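Local coordinates for DNA replication protein DnaC (Aquifex aeolicus, PDB 3ECC) that probably loads the replicative DNA helicase at the start of replication, binding an adenine nucleotide and magnesium as a AAA+ ATPase of the P-loop class, at residues A[5-10]-A[54-59]; A[41-46]-A[137-142]; A[47-52]-A[177-182]; A[104-109]-A[124-129]. All blocks are in the same frame, centred on the assembly; numbering follows the deposited sequence.

Interaction 1. Residues A[5-10]-A[54-59]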
loop_
_atom_site.group_PDB
_atom_site.type_symbol
_atom_site.label_atom_id
_atom_site.label_comp_id
_atom_site.label_asym_id
_atom_site.label_seq_id
_atom_site.Cartn_x
_atom_site.Cartn_y
_atom_site.Cartn_z
ATOM N N TRP A 5 2.279 -4.206 16.534
ATOM C CA TRP A 5 1.187 -4.067 17.508
ATOM C C TRP A 5 1.147 -2.640 18.046
ATOM O O TRP A 5 0.092 -2.140 18.457
ATOM C CB TRP A 5 1.368 -5.051 18.673
ATOM C CG TRP A 5 2.576 -4.765 19.524
ATOM C CD1 TRP A 5 3.843 -5.241 19.336
ATOM C CD2 TRP A 5 2.630 -3.926 20.682
ATOM N NE1 TRP A 5 4.682 -4.751 20.307
ATOM C CE2 TRP A 5 3.963 -3.941 21.146
ATOM C CE3 TRP A 5 1.685 -3.156 21.372
ATOM C CZ2 TRP A 5 4.370 -3.219 22.266
ATOM C CZ3 TRP A 5 2.092 -2.444 22.488
ATOM C CH2 TRP A 5 3.423 -2.476 22.919
ATOM N N ASN A 6 2.318 -2.005 18.034
ATOM C CA ASN A 6 2.537 -0.705 18.648
ATOM C C ASN A 6 2.615 0.417 17.621
ATOM O O ASN A 6 2.930 1.557 17.961
ATOM C CB ASN A 6 3.849 -0.730 19.422
ATOM C CG ASN A 6 5.068 -0.788 18.500
ATOM O OD1 ASN A 6 5.296 -1.787 17.801
ATOM N ND2 ASN A 6 5.839 0.301 18.471
ATOM N N ALA A 7 2.356 0.092 16.360
ATOM C CA ALA A 7 2.437 1.089 15.296
ATOM C C ALA A 7 1.231 2.021 15.303
ATOM O O ALA A 7 0.224 1.764 14.642
ATOM C CB ALA A 7 2.596 0.424 13.941
ATOM N N ASN A 8 1.345 3.091 16.085
ATOM C CA ASN A 8 0.350 4.146 16.133
ATOM C C ASN A 8 0.916 5.417 15.528
ATOM O O ASN A 8 2.134 5.619 15.515
ATOM C CB ASN A 8 -0.040 4.434 17.579
ATOM C CG ASN A 8 -0.802 3.302 18.209
ATOM O OD1 ASN A 8 -2.034 3.337 18.279
ATOM N ND2 ASN A 8 -0.083 2.284 18.677
ATOM N N LEU A 9 0.033 6.286 15.043
ATOM C CA LEU A 9 0.448 7.619 14.623
ATOM C C LEU A 9 0.917 8.419 15.830
ATOM O O LEU A 9 1.292 9.585 15.713
ATOM C CB LEU A 9 -0.690 8.352 13.909
ATOM C CG LEU A 9 -0.940 8.040 12.428
ATOM C CD1 LEU A 9 -2.043 8.936 11.913
ATOM C CD2 LEU A 9 0.320 8.194 11.585
ATOM N N ASP A 10 0.908 7.766 16.988
ATOM C CA ASP A 10 1.294 8.393 18.246
ATOM C C ASP A 10 2.670 7.901 18.701
ATOM O O ASP A 10 3.548 8.695 19.042
ATOM C CB ASP A 10 0.244 8.089 19.304
ATOM C CG ASP A 10 0.204 9.128 20.384
ATOM O OD1 ASP A 10 1.185 9.212 21.158
ATOM O OD2 ASP A 10 -0.814 9.861 20.460
ATOM N N LEU A 54 4.113 3.158 9.014
ATOM C CA LEU A 54 3.157 4.233 8.754
ATOM C C LEU A 54 1.894 3.741 8.066
ATOM O O LEU A 54 0.821 4.299 8.277
ATOM C CB LEU A 54 3.802 5.351 7.934
ATOM C CG LEU A 54 4.749 6.227 8.745
ATOM C CD1 LEU A 54 5.522 7.169 7.853
ATOM C CD2 LEU A 54 3.959 6.989 9.801
ATOM N N ALA A 55 2.031 2.693 7.252
ATOM C CA ALA A 55 0.892 2.037 6.608
ATOM C C ALA A 55 -0.047 1.369 7.618
ATOM O O ALA A 55 -1.264 1.409 7.456
ATOM C CB ALA A 55 1.379 1.016 5.596
ATOM N N VAL A 56 0.521 0.744 8.648
ATOM C CA VAL A 56 -0.287 0.099 9.680
ATOM C C VAL A 56 -0.901 1.165 10.587
ATOM O O VAL A 56 -2.074 1.068 10.983
ATOM C CB VAL A 56 0.530 -0.920 10.503
ATOM C CG1 VAL A 56 -0.322 -1.513 11.618
ATOM C CG2 VAL A 56 1.053 -2.030 9.605
ATOM N N ALA A 57 -0.111 2.199 10.884
ATOM C CA ALA A 57 -0.586 3.364 11.634
ATOM C C ALA A 57 -1.792 4.010 10.956
ATOM O O ALA A 57 -2.816 4.260 11.604
ATOM C CB ALA A 57 0.536 4.382 11.807
ATOM N N THR A 58 -1.674 4.263 9.652
ATOM C CA THR A 58 -2.746 4.892 8.884
ATOM C C THR A 58 -4.008 4.034 8.923
ATOM O O THR A 58 -5.115 4.547 9.081
ATOM C CB THR A 58 -2.326 5.139 7.421
ATOM O OG1 THR A 58 -1.062 5.808 7.389
ATOM C CG2 THR A 58 -3.348 5.997 6.710
ATOM N N LEU A 59 -3.828 2.724 8.818
ATOM C CA LEU A 59 -4.955 1.796 8.798
ATOM C C LEU A 59 -5.729 1.837 10.118
ATOM O O LEU A 59 -6.967 1.780 10.124
ATOM C CB LEU A 59 -4.466 0.377 8.491
ATOM C CG LEU A 59 -5.471 -0.777 8.473
ATOM C CD1 LEU A 59 -6.550 -0.545 7.440
ATOM C CD2 LEU A 59 -4.759 -2.099 8.215
#
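A7 is the first residue of 5-10 to meet segment 54-59 of helix 51-65. Its methyl group faces the helix, and A7 CB lies 4.2 Å from V56 CG1. Its carbonyl also turns to the helix: A7 O is 3.5 Å from A57 CA, a CA-H...O contact. A7 is the centre of an inverse gamma turn, which bends the chain here. N8 sends its side chain off the helix and back to its own loop, where N8 ND2 donates to N6 O at 3.2 Å from above the carbonyl plane. The backbone of N8 passes over the A57 methyl instead. L9 packs against the same methyl group. With CG beside the backbone N (chi1 -81°), its CD2 branch reaches A57 CB at 3.8 Å and L54 CD2 at 4.2 Å. L9 also touches L23 and R27 of helix 17-31. The arrangement is an N-terminal segment laid across the helix that follows the P-loop. A7 packs close to Y4 and L54 close to Y12, both ADP-binding residues.

Interaction 2. Residues A[41-46]-A[137-142]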
loop_
_atom_site.group_PDB
_atom_site.type_symbol
_atom_site.label_atom_id
_atom_site.label_comp_id
_atom_site.label_asym_id
_atom_site.label_seq_id
_atom_site.Cartn_x
_atom_site.Cartn_y
_atom_site.Cartn_z
ATOM N N LEU A 41 -2.569 6.208 -0.220
ATOM C CA LEU A 41 -1.221 6.738 -0.133
ATOM C C LEU A 41 -0.244 5.698 -0.631
ATOM O O LEU A 41 -0.497 4.500 -0.537
ATOM C CB LEU A 41 -0.876 7.113 1.311
ATOM C CG LEU A 41 -1.849 8.023 2.071
ATOM C CD1 LEU A 41 -1.573 7.967 3.566
ATOM C CD2 LEU A 41 -1.788 9.467 1.553
ATOM N N THR A 42 0.876 6.170 -1.163
ATOM C CA THR A 42 1.939 5.305 -1.629
ATOM C C THR A 42 3.249 5.669 -0.939
ATOM O O THR A 42 3.739 6.790 -1.058
ATOM C CB THR A 42 2.103 5.402 -3.150
ATOM O OG1 THR A 42 0.837 5.154 -3.782
ATOM C CG2 THR A 42 3.129 4.389 -3.648
ATOM N N PHE A 43 3.805 4.709 -0.209
ATOM C CA PHE A 43 5.044 4.916 0.531
ATOM C C PHE A 43 6.204 4.264 -0.202
ATOM O O PHE A 43 6.212 3.053 -0.427
ATOM C CB PHE A 43 4.940 4.311 1.931
ATOM C CG PHE A 43 3.867 4.917 2.779
ATOM C CD1 PHE A 43 4.122 6.051 3.533
ATOM C CD2 PHE A 43 2.608 4.341 2.837
ATOM C CE1 PHE A 43 3.143 6.605 4.327
ATOM C CE2 PHE A 43 1.614 4.888 3.633
ATOM C CZ PHE A 43 1.881 6.020 4.381
ATOM N N VAL A 44 7.184 5.077 -0.575
ATOM C CA VAL A 44 8.344 4.605 -1.304
ATOM C C VAL A 44 9.585 4.848 -0.457
ATOM O O VAL A 44 9.604 5.750 0.372
ATOM C CB VAL A 44 8.476 5.342 -2.655
ATOM C CG1 VAL A 44 9.439 4.613 -3.573
ATOM C CG2 VAL A 44 7.120 5.450 -3.326
ATOM N N GLY A 45 10.616 4.031 -0.655
ATOM C CA GLY A 45 11.878 4.221 0.051
ATOM C C GLY A 45 12.656 2.943 0.310
ATOM O O GLY A 45 12.183 1.840 0.041
ATOM N N SER A 46 13.856 3.106 0.850
ATOM C CA SER A 46 14.713 1.991 1.236
ATOM C C SER A 46 14.186 1.238 2.471
ATOM O O SER A 46 13.297 1.736 3.165
ATOM C CB SER A 46 16.125 2.504 1.509
ATOM O OG SER A 46 16.797 2.740 0.293
ATOM N N ILE A 137 -3.765 1.598 0.135
ATOM C CA ILE A 137 -2.455 2.083 0.538
ATOM C C ILE A 137 -1.371 1.086 0.155
ATOM O O ILE A 137 -1.541 -0.121 0.298
ATOM C CB ILE A 137 -2.407 2.376 2.049
ATOM C CG1 ILE A 137 -3.488 3.400 2.419
ATOM C CG2 ILE A 137 -1.016 2.867 2.456
ATOM C CD1 ILE A 137 -3.756 3.526 3.913
ATOM N N ILE A 138 -0.257 1.601 -0.344
ATOM C CA ILE A 138 0.809 0.757 -0.862
ATOM C C ILE A 138 2.134 1.167 -0.240
ATOM O O ILE A 138 2.395 2.347 -0.048
ATOM C CB ILE A 138 0.916 0.888 -2.407
ATOM C CG1 ILE A 138 -0.319 0.302 -3.094
ATOM C CG2 ILE A 138 2.200 0.235 -2.926
ATOM C CD1 ILE A 138 -0.530 0.815 -4.492
ATOM N N THR A 139 2.955 0.186 0.110
ATOM C CA THR A 139 4.356 0.452 0.425
ATOM C C THR A 139 5.221 -0.324 -0.544
ATOM O O THR A 139 4.924 -1.472 -0.878
ATOM C CB THR A 139 4.737 0.093 1.883
ATOM O OG1 THR A 139 4.890 -1.325 2.020
ATOM C CG2 THR A 139 3.680 0.589 2.855
ATOM N N THR A 140 6.281 0.313 -1.018
ATOM C CA THR A 140 7.100 -0.274 -2.056
ATOM C C THR A 140 8.568 0.108 -1.895
ATOM O O THR A 140 8.903 1.136 -1.294
ATOM C CB THR A 140 6.587 0.114 -3.478
ATOM O OG1 THR A 140 7.343 -0.585 -4.473
ATOM C CG2 THR A 140 6.691 1.623 -3.710
ATOM N N ASN A 141 9.440 -0.723 -2.445
ATOM C CA ASN A 141 10.859 -0.457 -2.396
ATOM C C ASN A 141 11.370 0.370 -3.572
ATOM O O ASN A 141 11.011 0.122 -4.717
ATOM C CB ASN A 141 11.620 -1.761 -2.313
ATOM C CG ASN A 141 12.419 -1.860 -1.056
ATOM O OD1 ASN A 141 13.350 -1.086 -0.842
ATOM N ND2 ASN A 141 12.050 -2.794 -0.192
ATOM N N TYR A 142 12.211 1.356 -3.273
ATOM C CA TYR A 142 12.918 2.099 -4.310
ATOM C C TYR A 142 14.419 1.833 -4.236
ATOM O O TYR A 142 15.052 2.061 -3.194
ATOM C CB TYR A 142 12.634 3.599 -4.212
ATOM C CG TYR A 142 13.177 4.403 -5.381
ATOM C CD1 TYR A 142 13.015 3.960 -6.700
ATOM C CD2 TYR A 142 13.827 5.619 -5.173
ATOM C CE1 TYR A 142 13.518 4.696 -7.775
ATOM C CE2 TYR A 142 14.322 6.368 -6.242
ATOM C CZ TYR A 142 14.167 5.903 -7.539
ATOM O OH TYR A 142 14.655 6.646 -8.599
#
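L41 and I138 open a run of backbone hydrogen bonds between two parallel strands. I138 N donates to L41 O at 2.9 Å. F43 N then gives to I138 O at 2.8 Å, and T140 N to F43 O at 2.8 Å. Beyond them the pairing weakens: the bonds from G45 N to T140 O and from Y142 N to G45 O are both weak. The axes of the two short segments run at 13° to each other. These are neighbouring strands inside the parallel sheet of a AAA+ ATPase. Strand 40-45 leads into the P-loop. Strand 136-141 leads to N141 of the beryllium trifluoride pocket, a place consistent with the sensor 1 residue of this family. The apolar contacts fall on both faces of the sheet. On one, the F43 ring takes I137 CG2 at its edge, in plane, 3.5 Å from F43 CE2. T139 CG2 lies 3.9 Å from F43 CD2. On the other face V44 and T140 stand side by side, pointing the same way, with V44 CG2 3.9 Å from T140 CG2. V44 CG1, anti to the backbone N (chi1 -165°), meets Y142 CB across the strand ends. Two polar side chains, T139 and T42, bond outside the pair: T139 OG1 to D107 OD2 and D108 N, and T42 OG1 to N174 ND2.

Interaction 3. Residues A[47-52]-A[177-182]. With MG (magnesium ion), chain C; ADP (adenosine-5'-diphosphate), chain B; BEF (beryllium trifluoride ion), chain D.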
loop_
_atom_site.group_PDB
_atom_site.type_symbol
_atom_site.label_atom_id
_atom_site.label_comp_id
_atom_site.label_asym_id
_atom_site.label_seq_id
_atom_site.Cartn_x
_atom_site.Cartn_y
_atom_site.Cartn_z
ATOM N N PRO A 47 14.726 0.023 2.727
ATOM C CA PRO A 47 14.435 -0.808 3.908
ATOM C C PRO A 47 14.685 -0.096 5.245
ATOM O O PRO A 47 15.561 0.767 5.328
ATOM C CB PRO A 47 15.421 -1.977 3.759
ATOM C CG PRO A 47 15.657 -2.089 2.289
ATOM C CD PRO A 47 15.555 -0.691 1.734
ATOM N N GLY A 48 13.913 -0.452 6.271
ATOM C CA GLY A 48 14.149 0.050 7.632
ATOM C C GLY A 48 13.710 1.489 7.848
ATOM O O GLY A 48 13.828 2.033 8.956
ATOM N N VAL A 49 13.203 2.098 6.783
ATOM C CA VAL A 49 12.806 3.491 6.801
ATOM C C VAL A 49 11.493 3.747 7.568
ATOM O O VAL A 49 11.269 4.847 8.061
ATOM C CB VAL A 49 12.741 4.049 5.358
ATOM C CG1 VAL A 49 11.718 5.164 5.238
ATOM C CG2 VAL A 49 14.139 4.510 4.911
ATOM N N GLY A 50 10.645 2.729 7.687
ATOM C CA GLY A 50 9.390 2.868 8.443
ATOM C C GLY A 50 8.101 2.837 7.630
ATOM O O GLY A 50 7.036 3.155 8.148
ATOM N N LYS A 51 8.191 2.433 6.363
ATOM C CA LYS A 51 7.044 2.474 5.448
ATOM C C LYS A 51 5.865 1.639 5.957
ATOM O O LYS A 51 4.742 2.143 6.077
ATOM C CB LYS A 51 7.448 2.034 4.036
ATOM C CG LYS A 51 8.520 2.902 3.401
ATOM C CD LYS A 51 8.834 2.479 1.973
ATOM C CE LYS A 51 9.400 1.069 1.908
ATOM N NZ LYS A 51 10.753 0.960 2.532
ATOM N N THR A 52 6.126 0.369 6.259
ATOM C CA THR A 52 5.094 -0.522 6.782
ATOM C C THR A 52 4.545 0.016 8.100
ATOM O O THR A 52 3.353 -0.104 8.384
ATOM C CB THR A 52 5.638 -1.935 6.997
ATOM O OG1 THR A 52 6.284 -2.384 5.795
ATOM C CG2 THR A 52 4.516 -2.903 7.371
ATOM N N LEU A 177 4.447 9.563 -1.211
ATOM C CA LEU A 177 5.230 10.055 -0.083
ATOM C C LEU A 177 6.573 9.340 0.013
ATOM O O LEU A 177 6.653 8.201 0.464
ATOM C CB LEU A 177 4.451 9.902 1.231
ATOM C CG LEU A 177 3.255 10.838 1.470
ATOM C CD1 LEU A 177 2.383 10.311 2.600
ATOM C CD2 LEU A 177 3.694 12.274 1.761
ATOM N N VAL A 178 7.632 10.007 -0.417
ATOM C CA VAL A 178 8.947 9.413 -0.313
ATOM C C VAL A 178 9.503 9.547 1.090
ATOM O O VAL A 178 9.414 10.607 1.709
ATOM C CB VAL A 178 9.922 10.011 -1.307
ATOM C CG1 VAL A 178 11.245 9.284 -1.225
ATOM C CG2 VAL A 178 9.352 9.901 -2.696
ATOM N N ILE A 179 10.069 8.455 1.591
ATOM C CA ILE A 179 10.630 8.418 2.932
ATOM C C ILE A 179 12.104 8.067 2.861
ATOM O O ILE A 179 12.484 7.043 2.289
ATOM C CB ILE A 179 9.884 7.407 3.803
ATOM C CG1 ILE A 179 8.405 7.768 3.849
ATOM C CG2 ILE A 179 10.470 7.362 5.198
ATOM C CD1 ILE A 179 7.614 6.834 4.668
ATOM N N LYS A 180 12.936 8.932 3.434
ATOM C CA LYS A 180 14.372 8.863 3.203
ATOM C C LYS A 180 15.200 8.754 4.474
ATOM O O LYS A 180 16.269 9.347 4.578
ATOM C CB LYS A 180 14.832 10.050 2.359
ATOM C CG LYS A 180 14.308 10.007 0.943
ATOM C CD LYS A 180 15.290 10.633 -0.044
ATOM C CE LYS A 180 15.216 12.158 -0.022
ATOM N NZ LYS A 180 14.051 12.678 -0.804
ATOM N N GLY A 181 14.721 7.979 5.438
ATOM C CA GLY A 181 15.507 7.717 6.644
ATOM C C GLY A 181 16.782 6.935 6.343
ATOM O O GLY A 181 16.868 6.229 5.336
ATOM N N SER A 182 17.778 7.054 7.211
ATOM C CA SER A 182 19.047 6.376 6.976
ATOM C C SER A 182 19.416 5.454 8.135
ATOM O O SER A 182 19.017 5.679 9.281
ATOM C CB SER A 182 20.168 7.388 6.735
ATOM O OG SER A 182 21.075 6.925 5.746
HETATM MG MG MG C . 7.895 -2.604 4.960
HETATM P PB ADP B . 9.968 -0.534 6.029
HETATM O O1B ADP B . 8.532 -1.027 6.026
HETATM O O2B ADP B . 10.200 0.695 5.192
HETATM O O3B ADP B . 10.986 -1.619 5.812
HETATM P PA ADP B . 9.468 -0.759 8.791
HETATM O O1A ADP B . 8.108 -0.124 8.943
HETATM O O2A ADP B . 9.317 -2.268 8.696
HETATM O O3A ADP B . 10.238 -0.086 7.536
HETATM O "O5'" ADP B . 10.439 -0.341 10.005
HETATM C "C5'" ADP B . 11.344 -1.249 10.624
HETATM C "C4'" ADP B . 11.156 -1.205 12.135
HETATM O "O4'" ADP B . 11.464 0.106 12.609
HETATM C "C3'" ADP B . 9.716 -1.479 12.520
HETATM O "O3'" ADP B . 9.713 -2.425 13.577
HETATM C "C2'" ADP B . 9.151 -0.138 12.961
HETATM O "O2'" ADP B . 8.302 -0.286 14.083
HETATM C "C1'" ADP B . 10.370 0.661 13.347
HETATM N N9 ADP B . 10.246 2.116 13.056
HETATM C C8 ADP B . 10.465 2.730 11.875
HETATM N N7 ADP B . 10.289 4.076 11.981
HETATM C C5 ADP B . 9.971 4.341 13.254
HETATM C C6 ADP B . 9.651 5.552 14.059
HETATM N N6 ADP B . 9.650 6.795 13.523
HETATM N N1 ADP B . 9.374 5.384 15.359
HETATM C C2 ADP B . 9.380 4.166 15.939
HETATM N N3 ADP B . 9.660 3.030 15.272
HETATM C C4 ADP B . 9.953 3.053 13.962
HETATM BE BE BEF D . 10.653 -2.882 3.893
HETATM F F1 BEF D . 11.073 -1.419 3.006
HETATM F F2 BEF D . 8.955 -3.282 4.198
HETATM F F3 BEF D . 11.931 -3.644 4.838
#
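I179, just after strand 174-178, packs against the P-loop and the start of helix 51-65. Its CG1 branch is extended, chi2 180°, and carries I179 CD1 to K51 CG at 4.2 Å. The CG2 branch faces V49, though the modelled spacing of these two side chains is doubtful. K51 belongs to the Walker A motif, the P-loop, whose backbone amides wrap the ADP phosphates. G48 N donates to ADP O3B, G50 N to ADP O3A and, less closely, to O2B, and T52 N to ADP O1B at 2.8 Å. O2B also takes bonds from both ends of one lysine, K51 N at 2.9 Å and K51 NZ at 2.7 Å. The lysine chain bends at chi3 and chi4 to curl round this oxygen. NZ also bonds to F1 of the beryllium trifluoride, which occupies the gamma-phosphate place, but the modelled length is very short and doubtful. G45 O is a further partner of NZ. A methionine in place of K51 would probably leave O2B without the ammonium charge and the beryllium trifluoride with R185 alone of these two cations. T52 OG1 binds magnesium at 1.8 Å, the ion being held by ADP O1B too at 2.0 Å, and OG1 bonds to D107 OD2. After K180, which turns its side chain off the loop, G181 O lies 3.3 Å from V49 CG2.

Interaction 4. Residues A[104-109]-A[124-129]. With BEF (beryllium trifluoride ion), chain D.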
loop_
_atom_site.group_PDB
_atom_site.type_symbol
_atom_site.label_atom_id
_atom_site.label_comp_id
_atom_site.label_asym_id
_atom_site.label_seq_id
_atom_site.Cartn_x
_atom_site.Cartn_y
_atom_site.Cartn_z
ATOM N N LEU A 104 -7.446 -1.016 1.863
ATOM C CA LEU A 104 -6.566 -2.153 1.670
ATOM C C LEU A 104 -5.111 -1.709 1.665
ATOM O O LEU A 104 -4.753 -0.718 1.025
ATOM C CB LEU A 104 -6.903 -2.895 0.370
ATOM C CG LEU A 104 -6.157 -4.210 0.079
ATOM C CD1 LEU A 104 -6.631 -5.352 0.979
ATOM C CD2 LEU A 104 -6.306 -4.593 -1.382
ATOM N N VAL A 105 -4.281 -2.443 2.402
ATOM C CA VAL A 105 -2.852 -2.215 2.396
ATOM C C VAL A 105 -2.182 -3.331 1.616
ATOM O O VAL A 105 -2.289 -4.504 1.982
ATOM C CB VAL A 105 -2.266 -2.182 3.827
ATOM C CG1 VAL A 105 -0.823 -1.673 3.801
ATOM C CG2 VAL A 105 -3.122 -1.326 4.738
ATOM N N LEU A 106 -1.515 -2.964 0.526
ATOM C CA LEU A 106 -0.625 -3.882 -0.173
ATOM C C LEU A 106 0.820 -3.569 0.208
ATOM O O LEU A 106 1.404 -2.602 -0.286
ATOM C CB LEU A 106 -0.808 -3.778 -1.691
ATOM C CG LEU A 106 -2.187 -4.068 -2.288
ATOM C CD1 LEU A 106 -2.145 -3.931 -3.793
ATOM C CD2 LEU A 106 -2.683 -5.446 -1.893
ATOM N N ASP A 107 1.379 -4.376 1.106
ATOM C CA ASP A 107 2.691 -4.100 1.683
ATOM C C ASP A 107 3.779 -4.836 0.913
ATOM O O ASP A 107 3.617 -6.014 0.574
ATOM C CB ASP A 107 2.719 -4.502 3.163
ATOM C CG ASP A 107 3.883 -3.879 3.922
ATOM O OD1 ASP A 107 4.756 -4.637 4.390
ATOM O OD2 ASP A 107 3.925 -2.633 4.053
ATOM N N ASP A 108 4.890 -4.142 0.659
ATOM C CA ASP A 108 5.986 -4.659 -0.169
ATOM C C ASP A 108 5.517 -5.058 -1.565
ATOM O O ASP A 108 5.820 -6.150 -2.048
ATOM C CB ASP A 108 6.714 -5.816 0.524
ATOM C CG ASP A 108 8.129 -5.447 0.953
ATOM O OD1 ASP A 108 8.504 -5.717 2.123
ATOM O OD2 ASP A 108 8.871 -4.887 0.114
ATOM N N LEU A 109 4.777 -4.159 -2.205
ATOM C CA LEU A 109 4.150 -4.440 -3.498
ATOM C C LEU A 109 5.171 -4.819 -4.587
ATOM O O LEU A 109 6.012 -4.006 -4.990
ATOM C CB LEU A 109 3.255 -3.269 -3.946
ATOM C CG LEU A 109 2.526 -3.372 -5.296
ATOM C CD1 LEU A 109 1.587 -4.576 -5.375
ATOM C CD2 LEU A 109 1.748 -2.100 -5.582
ATOM N N TYR A 124 -5.156 -7.066 -11.598
ATOM C CA TYR A 124 -6.585 -7.275 -11.384
ATOM C C TYR A 124 -7.099 -6.507 -10.167
ATOM O O TYR A 124 -8.076 -5.769 -10.258
ATOM C CB TYR A 124 -6.888 -8.763 -11.219
ATOM C CG TYR A 124 -8.349 -9.086 -10.987
ATOM C CD1 TYR A 124 -9.350 -8.486 -11.747
ATOM C CD2 TYR A 124 -8.729 -10.025 -10.037
ATOM C CE1 TYR A 124 -10.698 -8.791 -11.542
ATOM C CE2 TYR A 124 -10.072 -10.340 -9.832
ATOM C CZ TYR A 124 -11.050 -9.719 -10.589
ATOM O OH TYR A 124 -12.380 -10.022 -10.390
ATOM N N ILE A 125 -6.434 -6.689 -9.029
ATOM C CA ILE A 125 -6.835 -6.053 -7.780
ATOM C C ILE A 125 -6.757 -4.523 -7.850
ATOM O O ILE A 125 -7.586 -3.825 -7.276
ATOM C CB ILE A 125 -5.993 -6.597 -6.599
ATOM C CG1 ILE A 125 -6.417 -8.035 -6.269
ATOM C CG2 ILE A 125 -6.117 -5.696 -5.384
ATOM C CD1 ILE A 125 -5.487 -8.748 -5.292
ATOM N N ILE A 126 -5.771 -4.013 -8.578
ATOM C CA ILE A 126 -5.557 -2.578 -8.684
ATOM C C ILE A 126 -6.501 -1.894 -9.692
ATOM O O ILE A 126 -6.997 -0.786 -9.444
ATOM C CB ILE A 126 -4.082 -2.264 -8.990
ATOM C CG1 ILE A 126 -3.263 -2.444 -7.713
ATOM C CG2 ILE A 126 -3.928 -0.852 -9.532
ATOM C CD1 ILE A 126 -1.834 -2.803 -7.948
ATOM N N THR A 127 -6.761 -2.554 -10.812
ATOM C CA THR A 127 -7.704 -2.026 -11.800
ATOM C C THR A 127 -9.135 -1.986 -11.228
ATOM O O THR A 127 -9.883 -1.029 -11.442
ATOM C CB THR A 127 -7.643 -2.843 -13.109
ATOM O OG1 THR A 127 -6.308 -2.802 -13.617
ATOM C CG2 THR A 127 -8.574 -2.284 -14.141
ATOM N N TYR A 128 -9.497 -3.021 -10.481
ATOM C CA TYR A 128 -10.794 -3.076 -9.827
ATOM C C TYR A 128 -10.957 -1.930 -8.830
ATOM O O TYR A 128 -11.970 -1.221 -8.846
ATOM C CB TYR A 128 -10.961 -4.412 -9.118
ATOM C CG TYR A 128 -12.337 -4.651 -8.576
ATOM C CD1 TYR A 128 -13.327 -5.252 -9.362
ATOM C CD2 TYR A 128 -12.659 -4.286 -7.273
ATOM C CE1 TYR A 128 -14.605 -5.475 -8.861
ATOM C CE2 TYR A 128 -13.932 -4.504 -6.760
ATOM C CZ TYR A 128 -14.903 -5.097 -7.554
ATOM O OH TYR A 128 -16.159 -5.312 -7.039
ATOM N N ARG A 129 -9.943 -1.734 -7.993
ATOM C CA ARG A 129 -9.976 -0.705 -6.957
ATOM C C ARG A 129 -9.797 0.689 -7.535
ATOM O O ARG A 129 -10.229 1.666 -6.934
ATOM C CB ARG A 129 -8.925 -0.992 -5.881
ATOM C CG ARG A 129 -9.219 -2.267 -5.091
ATOM C CD ARG A 129 -8.194 -2.540 -4.005
ATOM N NE ARG A 129 -8.354 -1.646 -2.856
ATOM C CZ ARG A 129 -9.346 -1.731 -1.974
ATOM N NH1 ARG A 129 -10.274 -2.672 -2.105
ATOM N NH2 ARG A 129 -9.423 -0.862 -0.970
HETATM BE BE BEF D . 10.653 -2.882 3.893
HETATM F F1 BEF D . 11.073 -1.419 3.006
HETATM F F2 BEF D . 8.955 -3.282 4.198
HETATM F F3 BEF D . 11.931 -3.644 4.838
#
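R129 and L104 cross at about a right angle. L104 CB sits over one face of the R129 guanidinium, 3.4 Å above its plane and displaced from the centre of the group. The bend at chi3 (74°) turns the end of the arginine flat onto the leucine. L104 CD2 continues along the arginine chain and lies 3.8 Å from R129 CD. The contact is apolar on that face, while the N-H groups serve loop carbonyls: R129 NH2 bonds to S135 O and S101 O. A leucine in place of R129 would probably leave those two carbonyls without their donor and remove the flat group that lies against L104 CB. The strand and helix belong to a beta-alpha-beta unit, strand 104-107, helix 116-131 and strand 136-141. The axes of the two short segments come within 11.9 Å, their directions at 148°. An apolar run, L104 to L106, is followed by the aspartates D107 and D108, as in a Walker B motif. Both lie away from the helix, on the nucleotide side: D108 OD2 bonds to S111 OG, and D108 OD1 is 3.2 Å from F2 of the beryllium trifluoride. On the helix side the remaining side chains meet through methyl groups. L104 CD2 also touches I125 CG2 at 4.2 Å. I126 CD1 serves two leucines at once, L106 CD1 at 4.3 Å and L109 CD2 at 4.4 Å.

All four contacts are largely buried, but they differ in depth and chemistry. Interactions 2 and 4 lie nearest the middle of the chain, their centres about 7 Å from its own, and interactions 1 and 3 about 13 Å out. Interaction 2 is the one bonded strand to strand; interaction 4 is side-chain packing of a helix on the same sheet. Interactions 1 and 3 share helix 51-65: the first covers it with apolar groups, the second holds the nucleotide at its start. Strand 40-45 of interaction 2 pairs with strand 174-178, which leads into interaction 3. A bond between T52 and D107 joins interactions 3 and 4. Interactions 2, 3 and 4 all reach the beryllium trifluoride.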